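Local coordinates for protein Non-reducing end beta-L-arabinofuranosidase (Bacteroides thetaiotaomicron, PDB 5MQO) that probably hydrolyses glycosidic bonds in complex plant pectin, as a gut bacterial glycoside hydrolase of CAZy family GH127, at residues S477-L491 / W495-Y509. Residues are numbered along the deposited sequence; the frame is centred on the assembly and turned at random.
Sequences SPEGIYCNLYGANTL and WKDKGELALVQETDY
N489 and L491 each form a two-way backbone bond pair, with Q505 and L503 respectively, which sets the antiparallel register of the β-hairpin built from strands 489-494 and 500-506. Q505 N to N489 O is 2.8 Å with an N-H...O angle of 171°, and L503 N to L491 O is 2.7 Å; T490 faces V504 as the non-hydrogen-bonded pair between them.

The side-chain polar bonds across the contact are longer than these backbone ones. N489 ND2 reaches Q505 OE1 at 3.3 Å, a weak bond between amides turned steeply against each other; ND2 also bonds G487 O weakly, while N489 OD1 has its hydrogen bond with Y474 OH. With CG anti to the backbone N (chi1 177°), Q505 extends along G487 and brings Q505 NE2 to the edge of the Y486 ring, 3.5 Å from Y486 CD1. At the far end, K496 NZ bonds P478 O at 3.2 Å.

Aromatic contact is concentrated at Y486 and Y509. Y486 CB lies over one face of Y509, offset toward the rim and 3.8 Å from the ring centroid, a CH-pi contact; the Y486 ring turns its edge to the same ring, with planes at 76°. Replacing Y509 by an alanine removes the face that takes both Y486 CB and the ring edge, and would probably leave Y486 less firmly packed on that side, though its OH still bonds R534 O.

One apolar contact bridges the sheet of strand 480-483 and the hairpin's sheet: I481 CD1 meets L501 CD1 tip to tip at 3.8 Å. The chemistry therefore implies a division of labour, with backbone bonds fixing register while the buried amides of Q505 and N489 and the Y486-Y509 aromatic pair fill the space beside the strands.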
ATOM      1  N   SER A 477     -19.938   5.512  -6.804  1.00 57.60           N
ATOM      2  CA  SER A 477     -20.240   6.846  -7.340  1.00 57.91           C
ATOM      3  C   SER A 477     -21.726   6.864  -7.642  1.00 60.50           C
ATOM      4  O   SER A 477     -22.394   5.864  -7.430  1.00 58.88           O
ATOM      5  CB  SER A 477     -19.387   7.168  -8.575  1.00 56.94           C
ATOM      6  OG  SER A 477     -19.773   6.460  -9.727  1.00 55.21           O
ATOM      7  N   PRO A 478     -22.264   7.997  -8.106  1.00 64.89           N
ATOM      8  CA  PRO A 478     -23.694   7.990  -8.474  1.00 67.99           C
ATOM      9  C   PRO A 478     -24.055   7.059  -9.656  1.00 69.86           C
ATOM     10  O   PRO A 478     -25.184   6.565  -9.719  1.00 70.19           O
ATOM     11  CB  PRO A 478     -23.979   9.460  -8.823  1.00 67.50           C
ATOM     12  CG  PRO A 478     -22.930  10.219  -8.091  1.00 67.03           C
ATOM     13  CD  PRO A 478     -21.702   9.355  -8.160  1.00 65.19           C
ATOM     14  N   GLU A 479     -23.099   6.823 -10.554  1.00 70.07           N
ATOM     15  CA  GLU A 479     -23.253   5.893 -11.674  1.00 68.95           C
ATOM     16  C   GLU A 479     -23.375   4.410 -11.303  1.00 66.45           C
ATOM     17  O   GLU A 479     -23.901   3.631 -12.100  1.00 67.96           O
ATOM     18  CB  GLU A 479     -22.077   6.058 -12.643  1.00 72.33           C
ATOM     19  CG  GLU A 479     -22.090   7.340 -13.464  1.00 76.13           C
ATOM     20  CD  GLU A 479     -21.022   7.325 -14.560  1.00 82.73           C
ATOM     21  OE1 GLU A 479     -20.126   8.200 -14.510  1.00 85.97           O
ATOM     22  OE2 GLU A 479     -21.066   6.441 -15.469  1.00 86.46           O
ATOM     23  N   GLY A 480     -22.874   4.008 -10.134  1.00 65.75           N
ATOM     24  CA  GLY A 480     -22.875   2.595  -9.725  1.00 65.68           C
ATOM     25  C   GLY A 480     -21.711   2.187  -8.817  1.00 65.45           C
ATOM     26  O   GLY A 480     -21.243   2.987  -8.019  1.00 66.75           O
ATOM     27  N   ILE A 481     -21.252   0.938  -8.968  1.00 65.49           N
ATOM     28  CA  ILE A 481     -20.261   0.283  -8.100  1.00 63.14           C
ATOM     29  C   ILE A 481     -19.034  -0.237  -8.874  1.00 62.28           C
ATOM     30  O   ILE A 481     -19.164  -0.918  -9.895  1.00 61.37           O
ATOM     31  CB  ILE A 481     -20.916  -0.916  -7.400  1.00 64.75           C
ATOM     32  CG1 ILE A 481     -22.103  -0.406  -6.573  1.00 66.76           C
ATOM     33  CG2 ILE A 481     -19.903  -1.714  -6.562  1.00 62.72           C
ATOM     34  CD1 ILE A 481     -22.937  -1.492  -5.943  1.00 67.24           C
ATOM     35  N   TYR A 482     -17.845   0.033  -8.330  1.00 61.16           N
ATOM     36  CA  TYR A 482     -16.582  -0.313  -8.981  1.00 59.15           C
ATOM     37  C   TYR A 482     -15.868  -1.447  -8.272  1.00 59.48           C
ATOM     38  O   TYR A 482     -15.634  -1.366  -7.063  1.00 59.28           O
ATOM     39  CB  TYR A 482     -15.679   0.912  -9.000  1.00 57.04           C
ATOM     40  CG  TYR A 482     -16.247   2.058  -9.798  1.00 56.29           C
ATOM     41  CD1 TYR A 482     -17.281   2.850  -9.278  1.00 57.23           C
ATOM     42  CD2 TYR A 482     -15.760   2.361 -11.069  1.00 55.00           C
ATOM     43  CE1 TYR A 482     -17.803   3.915 -10.000  1.00 58.05           C
ATOM     44  CE2 TYR A 482     -16.285   3.424 -11.804  1.00 56.41           C
ATOM     45  CZ  TYR A 482     -17.308   4.193 -11.273  1.00 56.99           C
ATOM     46  OH  TYR A 482     -17.826   5.235 -11.988  1.00 57.22           O
ATOM     47  N   CYS A 483     -15.521  -2.500  -9.014  1.00 58.42           N
ATOM     48  CA  CYS A 483     -14.689  -3.565  -8.450  1.00 58.29           C
ATOM     49  C   CYS A 483     -13.212  -3.222  -8.698  1.00 57.48           C
ATOM     50  O   CYS A 483     -12.720  -3.322  -9.829  1.00 55.67           O
ATOM     51  CB  CYS A 483     -15.046  -4.937  -9.031  1.00 59.15           C
ATOM     52  SG  CYS A 483     -16.811  -5.333  -8.936  1.00 60.68           S
ATOM     53  N   ASN A 484     -12.525  -2.844  -7.623  1.00 55.24           N
ATOM     54  CA  ASN A 484     -11.144  -2.444  -7.675  1.00 56.89           C
ATOM     55  C   ASN A 484     -10.139  -3.526  -7.270  1.00 56.83           C
ATOM     56  O   ASN A 484      -9.192  -3.771  -8.002  1.00 55.80           O
ATOM     57  CB  ASN A 484     -10.979  -1.203  -6.817  1.00 58.21           C
ATOM     58  CG  ASN A 484     -11.639  -0.002  -7.443  1.00 58.31           C
ATOM     59  OD1 ASN A 484     -11.337   0.330  -8.571  1.00 59.94           O
ATOM     60  ND2 ASN A 484     -12.542   0.643  -6.725  1.00 59.87           N
ATOM     61  N   LEU A 485     -10.310  -4.160  -6.115  1.00 57.86           N
ATOM     62  CA  LEU A 485      -9.402  -5.247  -5.720  1.00 58.63           C
ATOM     63  C   LEU A 485     -10.168  -6.521  -5.595  1.00 59.54           C
ATOM     64  O   LEU A 485     -10.930  -6.668  -4.648  1.00 58.39           O
ATOM     65  CB  LEU A 485      -8.685  -4.996  -4.392  1.00 59.09           C
ATOM     66  CG  LEU A 485      -7.762  -3.782  -4.221  1.00 60.39           C
ATOM     67  CD1 LEU A 485      -6.748  -4.076  -3.121  1.00 60.84           C
ATOM     68  CD2 LEU A 485      -7.083  -3.341  -5.512  1.00 59.29           C
ATOM     69  N   TYR A 486      -9.907  -7.445  -6.533  1.00 58.93           N
ATOM     70  CA  TYR A 486     -10.543  -8.751  -6.575  1.00 57.21           C
ATOM     71  C   TYR A 486     -10.094  -9.639  -5.417  1.00 58.88           C
ATOM     72  O   TYR A 486      -8.935  -9.614  -4.992  1.00 61.00           O
ATOM     73  CB  TYR A 486     -10.313  -9.445  -7.947  1.00 56.72           C
ATOM     74  CG  TYR A 486     -10.806  -8.607  -9.124  1.00 55.43           C
ATOM     75  CD1 TYR A 486     -12.153  -8.251  -9.227  1.00 54.98           C
ATOM     76  CD2 TYR A 486      -9.939  -8.152 -10.111  1.00 53.77           C
ATOM     77  CE1 TYR A 486     -12.623  -7.457 -10.260  1.00 54.67           C
ATOM     78  CE2 TYR A 486     -10.409  -7.350 -11.159  1.00 53.64           C
ATOM     79  CZ  TYR A 486     -11.754  -7.000 -11.218  1.00 53.13           C
ATOM     80  OH  TYR A 486     -12.273  -6.216 -12.216  1.00 50.50           O
ATOM     81  N   GLY A 487     -11.033 -10.440  -4.928  1.00 61.73           N
ATOM     82  CA  GLY A 487     -10.841 -11.327  -3.775  1.00 61.42           C
ATOM     83  C   GLY A 487     -12.215 -11.746  -3.259  1.00 62.09           C
ATOM     84  O   GLY A 487     -13.186 -10.977  -3.343  1.00 57.83           O
ATOM     85  N   ALA A 488     -12.302 -12.965  -2.736  1.00 61.56           N
ATOM     86  CA  ALA A 488     -13.574 -13.503  -2.306  1.00 59.87           C
ATOM     87  C   ALA A 488     -14.091 -12.657  -1.162  1.00 59.57           C
ATOM     88  O   ALA A 488     -13.358 -12.433  -0.201  1.00 59.81           O
ATOM     89  CB  ALA A 488     -13.409 -14.933  -1.860  1.00 61.50           C
ATOM     90  N   ASN A 489     -15.337 -12.182  -1.282  1.00 57.46           N
ATOM     91  CA  ASN A 489     -15.925 -11.277  -0.314  1.00 56.02           C
ATOM     92  C   ASN A 489     -17.457 -11.163  -0.402  1.00 55.31           C
ATOM     93  O   ASN A 489     -18.052 -11.482  -1.422  1.00 51.75           O
ATOM     94  CB  ASN A 489     -15.313  -9.870  -0.488  1.00 57.30           C
ATOM     95  CG  ASN A 489     -15.771  -9.173  -1.775  1.00 58.85           C
ATOM     96  OD1 ASN A 489     -16.959  -8.863  -1.962  1.00 61.39           O
ATOM     97  ND2 ASN A 489     -14.832  -8.897  -2.646  1.00 57.82           N
ATOM     98  N   THR A 490     -18.068 -10.671   0.679  1.00 57.14           N
ATOM     99  CA  THR A 490     -19.394 -10.056   0.619  1.00 59.42           C
ATOM    100  C   THR A 490     -19.297  -8.524   0.636  1.00 61.38           C
ATOM    101  O   THR A 490     -18.428  -7.958   1.286  1.00 63.06           O
ATOM    102  CB  THR A 490     -20.283 -10.469   1.802  1.00 59.13           C
ATOM    103  OG1 THR A 490     -19.656 -10.073   3.022  1.00 60.16           O
ATOM    104  CG2 THR A 490     -20.530 -11.959   1.809  1.00 58.44           C
ATOM    105  N   LEU A 491     -20.203  -7.869  -0.086  1.00 62.79           N
ATOM    106  CA  LEU A 491     -20.458  -6.443   0.046  1.00 62.74           C
ATOM    107  C   LEU A 491     -21.939  -6.197   0.281  1.00 63.70           C
ATOM    108  O   LEU A 491     -22.752  -6.616  -0.543  1.00 62.00           O
ATOM    109  CB  LEU A 491     -20.051  -5.717  -1.226  1.00 64.17           C
ATOM    110  CG  LEU A 491     -20.576  -4.289  -1.440  1.00 64.64           C
ATOM    111  CD1 LEU A 491     -20.134  -3.362  -0.315  1.00 66.96           C
ATOM    112  CD2 LEU A 491     -20.077  -3.785  -2.775  1.00 64.76           C
ATOM    113  N   TRP A 495     -27.788   1.601  -1.196  1.00 86.89           N
ATOM    114  CA  TRP A 495     -27.592   2.283  -2.476  1.00 89.76           C
ATOM    115  C   TRP A 495     -28.511   3.501  -2.659  1.00 92.09           C
ATOM    116  O   TRP A 495     -29.605   3.396  -3.192  1.00 89.22           O
ATOM    117  CB  TRP A 495     -27.658   1.308  -3.665  1.00 89.68           C
ATOM    118  CG  TRP A 495     -27.008   1.925  -4.867  1.00 90.94           C
ATOM    119  CD1 TRP A 495     -25.655   2.241  -5.042  1.00 87.14           C
ATOM    120  CD2 TRP A 495     -27.678   2.380  -6.028  1.00 91.14           C
ATOM    121  NE1 TRP A 495     -25.468   2.848  -6.264  1.00 85.53           N
ATOM    122  CE2 TRP A 495     -26.688   2.950  -6.890  1.00 92.44           C
ATOM    123  CE3 TRP A 495     -29.022   2.364  -6.436  1.00 90.44           C
ATOM    124  CZ2 TRP A 495     -27.016   3.489  -8.147  1.00 95.57           C
ATOM    125  CZ3 TRP A 495     -29.355   2.904  -7.683  1.00 94.77           C
ATOM    126  CH2 TRP A 495     -28.354   3.456  -8.528  1.00 97.51           C
ATOM    127  N   LYS A 496     -28.006   4.663  -2.225  1.00 98.39           N
ATOM    128  CA  LYS A 496     -28.735   5.937  -2.204  1.00 99.59           C
ATOM    129  C   LYS A 496     -29.877   5.827  -1.205  1.00104.09           C
ATOM    130  O   LYS A 496     -29.854   4.942  -0.344  1.00104.54           O
ATOM    131  CB  LYS A 496     -29.215   6.336  -3.607  1.00 97.60           C
ATOM    132  CG  LYS A 496     -28.179   6.087  -4.701  1.00 97.15           C
ATOM    133  CD  LYS A 496     -28.196   7.154  -5.789  1.00 96.35           C
ATOM    134  CE  LYS A 496     -27.703   6.630  -7.125  1.00 92.14           C
ATOM    135  NZ  LYS A 496     -27.799   7.661  -8.188  1.00 91.02           N
ATOM    136  N   ASP A 497     -30.859   6.723  -1.289  1.00110.57           N
ATOM    137  CA  ASP A 497     -32.105   6.587  -0.518  1.00115.76           C
ATOM    138  C   ASP A 497     -33.022   5.542  -1.208  1.00111.96           C
ATOM    139  O   ASP A 497     -34.068   5.903  -1.758  1.00114.84           O
ATOM    140  CB  ASP A 497     -32.788   7.977  -0.372  1.00120.39           C
ATOM    141  CG  ASP A 497     -33.871   8.024   0.735  1.00121.72           C
ATOM    142  OD1 ASP A 497     -34.193   6.979   1.343  1.00123.03           O
ATOM    143  OD2 ASP A 497     -34.402   9.131   0.997  1.00118.43           O
ATOM    144  N   LYS A 498     -32.612   4.265  -1.184  1.00105.24           N
ATOM    145  CA  LYS A 498     -33.328   3.163  -1.879  1.00102.62           C
ATOM    146  C   LYS A 498     -33.429   1.853  -1.089  1.00 96.67           C
ATOM    147  O   LYS A 498     -34.434   1.171  -1.185  1.00 99.67           O
ATOM    148  CB  LYS A 498     -32.684   2.834  -3.230  1.00107.26           C
ATOM    149  CG  LYS A 498     -32.551   3.988  -4.234  1.00112.78           C
ATOM    150  CD  LYS A 498     -33.539   3.885  -5.400  1.00115.57           C
ATOM    151  CE  LYS A 498     -33.224   4.863  -6.534  1.00114.19           C
ATOM    152  NZ  LYS A 498     -34.043   6.104  -6.477  1.00113.13           N
ATOM    153  N   GLY A 499     -32.388   1.479  -0.350  1.00 93.19           N
ATOM    154  CA  GLY A 499     -32.371   0.233   0.422  1.00 89.30           C
ATOM    155  C   GLY A 499     -31.058  -0.509   0.217  1.00 88.06           C
ATOM    156  O   GLY A 499     -30.136   0.008  -0.417  1.00 84.20           O
ATOM    157  N   GLU A 500     -30.985  -1.724   0.761  1.00 86.82           N
ATOM    158  CA  GLU A 500     -29.787  -2.553   0.702  1.00 85.94           C
ATOM    159  C   GLU A 500     -29.490  -3.009  -0.707  1.00 84.82           C
ATOM    160  O   GLU A 500     -30.389  -3.276  -1.493  1.00 87.19           O
ATOM    161  CB  GLU A 500     -29.921  -3.818   1.554  1.00 91.63           C
ATOM    162  CG  GLU A 500     -29.326  -3.731   2.951  1.00 97.33           C
ATOM    163  CD  GLU A 500     -29.037  -5.101   3.575  1.00103.69           C
ATOM    164  OE1 GLU A 500     -29.143  -6.152   2.877  1.00 99.59           O
ATOM    165  OE2 GLU A 500     -28.690  -5.113   4.783  1.00109.87           O
ATOM    166  N   LEU A 501     -28.205  -3.091  -1.006  1.00 81.86           N
ATOM    167  CA  LEU A 501     -27.715  -3.794  -2.164  1.00 78.35           C
ATOM    168  C   LEU A 501     -26.650  -4.678  -1.589  1.00 76.96           C
ATOM    169  O   LEU A 501     -25.747  -4.188  -0.923  1.00 78.32           O
ATOM    170  CB  LEU A 501     -27.135  -2.817  -3.172  1.00 77.82           C
ATOM    171  CG  LEU A 501     -26.824  -3.376  -4.557  1.00 78.70           C
ATOM    172  CD1 LEU A 501     -26.689  -2.229  -5.549  1.00 78.57           C
ATOM    173  CD2 LEU A 501     -25.574  -4.243  -4.536  1.00 79.83           C
ATOM    174  N   ALA A 502     -26.773  -5.980  -1.795  1.00 74.61           N
ATOM    175  CA  ALA A 502     -25.778  -6.915  -1.286  1.00 73.05           C
ATOM    176  C   ALA A 502     -25.265  -7.735  -2.432  1.00 71.71           C
ATOM    177  O   ALA A 502     -26.043  -8.125  -3.290  1.00 75.03           O
ATOM    178  CB  ALA A 502     -26.381  -7.814  -0.236  1.00 73.52           C
ATOM    179  N   LEU A 503     -23.965  -7.989  -2.476  1.00 68.01           N
ATOM    180  CA  LEU A 503     -23.461  -8.906  -3.480  1.00 68.30           C
ATOM    181  C   LEU A 503     -22.388  -9.842  -2.925  1.00 66.27           C
ATOM    182  O   LEU A 503     -21.855  -9.644  -1.843  1.00 63.99           O
ATOM    183  CB  LEU A 503     -23.033  -8.155  -4.748  1.00 68.78           C
ATOM    184  CG  LEU A 503     -21.958  -7.063  -4.659  1.00 69.96           C
ATOM    185  CD1 LEU A 503     -20.544  -7.634  -4.607  1.00 69.27           C
ATOM    186  CD2 LEU A 503     -22.081  -6.111  -5.836  1.00 70.20           C
ATOM    187  N   VAL A 504     -22.141 -10.902  -3.668  1.00 66.25           N
ATOM    188  CA  VAL A 504     -21.191 -11.928  -3.283  1.00 66.40           C
ATOM    189  C   VAL A 504     -20.184 -12.107  -4.417  1.00 66.73           C
ATOM    190  O   VAL A 504     -20.565 -12.320  -5.577  1.00 69.63           O
ATOM    191  CB  VAL A 504     -21.884 -13.270  -2.981  1.00 63.55           C
ATOM    192  CG1 VAL A 504     -20.905 -14.239  -2.342  1.00 62.61           C
ATOM    193  CG2 VAL A 504     -23.050 -13.037  -2.045  1.00 64.96           C
ATOM    194  N   GLN A 505     -18.903 -12.021  -4.060  1.00 65.90           N
ATOM    195  CA  GLN A 505     -17.806 -12.130  -5.003  1.00 64.35           C
ATOM    196  C   GLN A 505     -17.134 -13.458  -4.752  1.00 63.08           C
ATOM    197  O   GLN A 505     -16.725 -13.724  -3.624  1.00 62.80           O
ATOM    198  CB  GLN A 505     -16.815 -10.980  -4.789  1.00 64.29           C
ATOM    199  CG  GLN A 505     -15.579 -11.053  -5.704  1.00 64.60           C
ATOM    200  CD  GLN A 505     -14.960  -9.698  -6.021  1.00 60.53           C
ATOM    201  OE1 GLN A 505     -15.565  -8.653  -5.816  1.00 64.20           O
ATOM    202  NE2 GLN A 505     -13.780  -9.718  -6.537  1.00 56.55           N
ATOM    203  N   GLU A 506     -17.030 -14.289  -5.785  1.00 61.95           N
ATOM    204  CA  GLU A 506     -16.359 -15.575  -5.662  1.00 62.97           C
ATOM    205  C   GLU A 506     -15.223 -15.601  -6.654  1.00 61.00           C
ATOM    206  O   GLU A 506     -15.426 -15.266  -7.816  1.00 59.77           O
ATOM    207  CB  GLU A 506     -17.330 -16.709  -5.933  1.00 67.18           C
ATOM    208  CG  GLU A 506     -18.695 -16.524  -5.266  1.00 71.38           C
ATOM    209  CD  GLU A 506     -19.555 -17.776  -5.347  1.00 74.54           C
ATOM    210  OE1 GLU A 506     -20.244 -17.984  -6.379  1.00 74.64           O
ATOM    211  OE2 GLU A 506     -19.513 -18.557  -4.376  1.00 75.10           O
ATOM    212  N   THR A 507     -14.027 -15.958  -6.180  1.00 60.07           N
ATOM    213  CA  THR A 507     -12.820 -16.061  -7.025  1.00 60.28           C
ATOM    214  C   THR A 507     -11.632 -16.608  -6.239  1.00 60.81           C
ATOM    215  O   THR A 507     -11.593 -16.426  -5.020  1.00 61.47           O
ATOM    216  CB  THR A 507     -12.407 -14.701  -7.595  1.00 59.83           C
ATOM    217  OG1 THR A 507     -11.218 -14.877  -8.360  1.00 58.52           O
ATOM    218  CG2 THR A 507     -12.183 -13.641  -6.463  1.00 59.18           C
ATOM    219  N   ASP A 508     -10.669 -17.247  -6.912  1.00 61.30           N
ATOM    220  CA  ASP A 508      -9.466 -17.737  -6.205  1.00 64.03           C
ATOM    221  C   ASP A 508      -8.283 -16.786  -6.426  1.00 62.43           C
ATOM    222  O   ASP A 508      -7.146 -17.115  -6.108  1.00 59.20           O
ATOM    223  CB  ASP A 508      -9.117 -19.202  -6.568  1.00 66.69           C
ATOM    224  CG  ASP A 508      -8.120 -19.879  -5.546  1.00 70.24           C
ATOM    225  OD1 ASP A 508      -8.144 -19.557  -4.330  1.00 69.57           O
ATOM    226  OD2 ASP A 508      -7.301 -20.751  -5.963  1.00 72.88           O
ATOM    227  N   TYR A 509      -8.582 -15.598  -6.959  1.00 64.62           N
ATOM    228  CA  TYR A 509      -7.638 -14.469  -7.115  1.00 63.29           C
ATOM    229  C   TYR A 509      -6.880 -14.256  -5.800  1.00 62.55           C
ATOM    230  O   TYR A 509      -7.464 -14.452  -4.728  1.00 64.09           O
ATOM    231  CB  TYR A 509      -8.425 -13.190  -7.474  1.00 63.11           C
ATOM    232  CG  TYR A 509      -7.657 -12.059  -8.142  1.00 63.71           C
ATOM    233  CD1 TYR A 509      -7.541 -11.976  -9.534  1.00 63.42           C
ATOM    234  CD2 TYR A 509      -7.088 -11.052  -7.395  1.00 61.81           C
ATOM    235  CE1 TYR A 509      -6.858 -10.925 -10.139  1.00 62.97           C
ATOM    236  CE2 TYR A 509      -6.406 -10.011  -8.002  1.00 62.59           C
ATOM    237  CZ  TYR A 509      -6.287  -9.945  -9.366  1.00 61.37           C
ATOM    238  OH  TYR A 509      -5.590  -8.887  -9.921  1.00 59.25           O
TER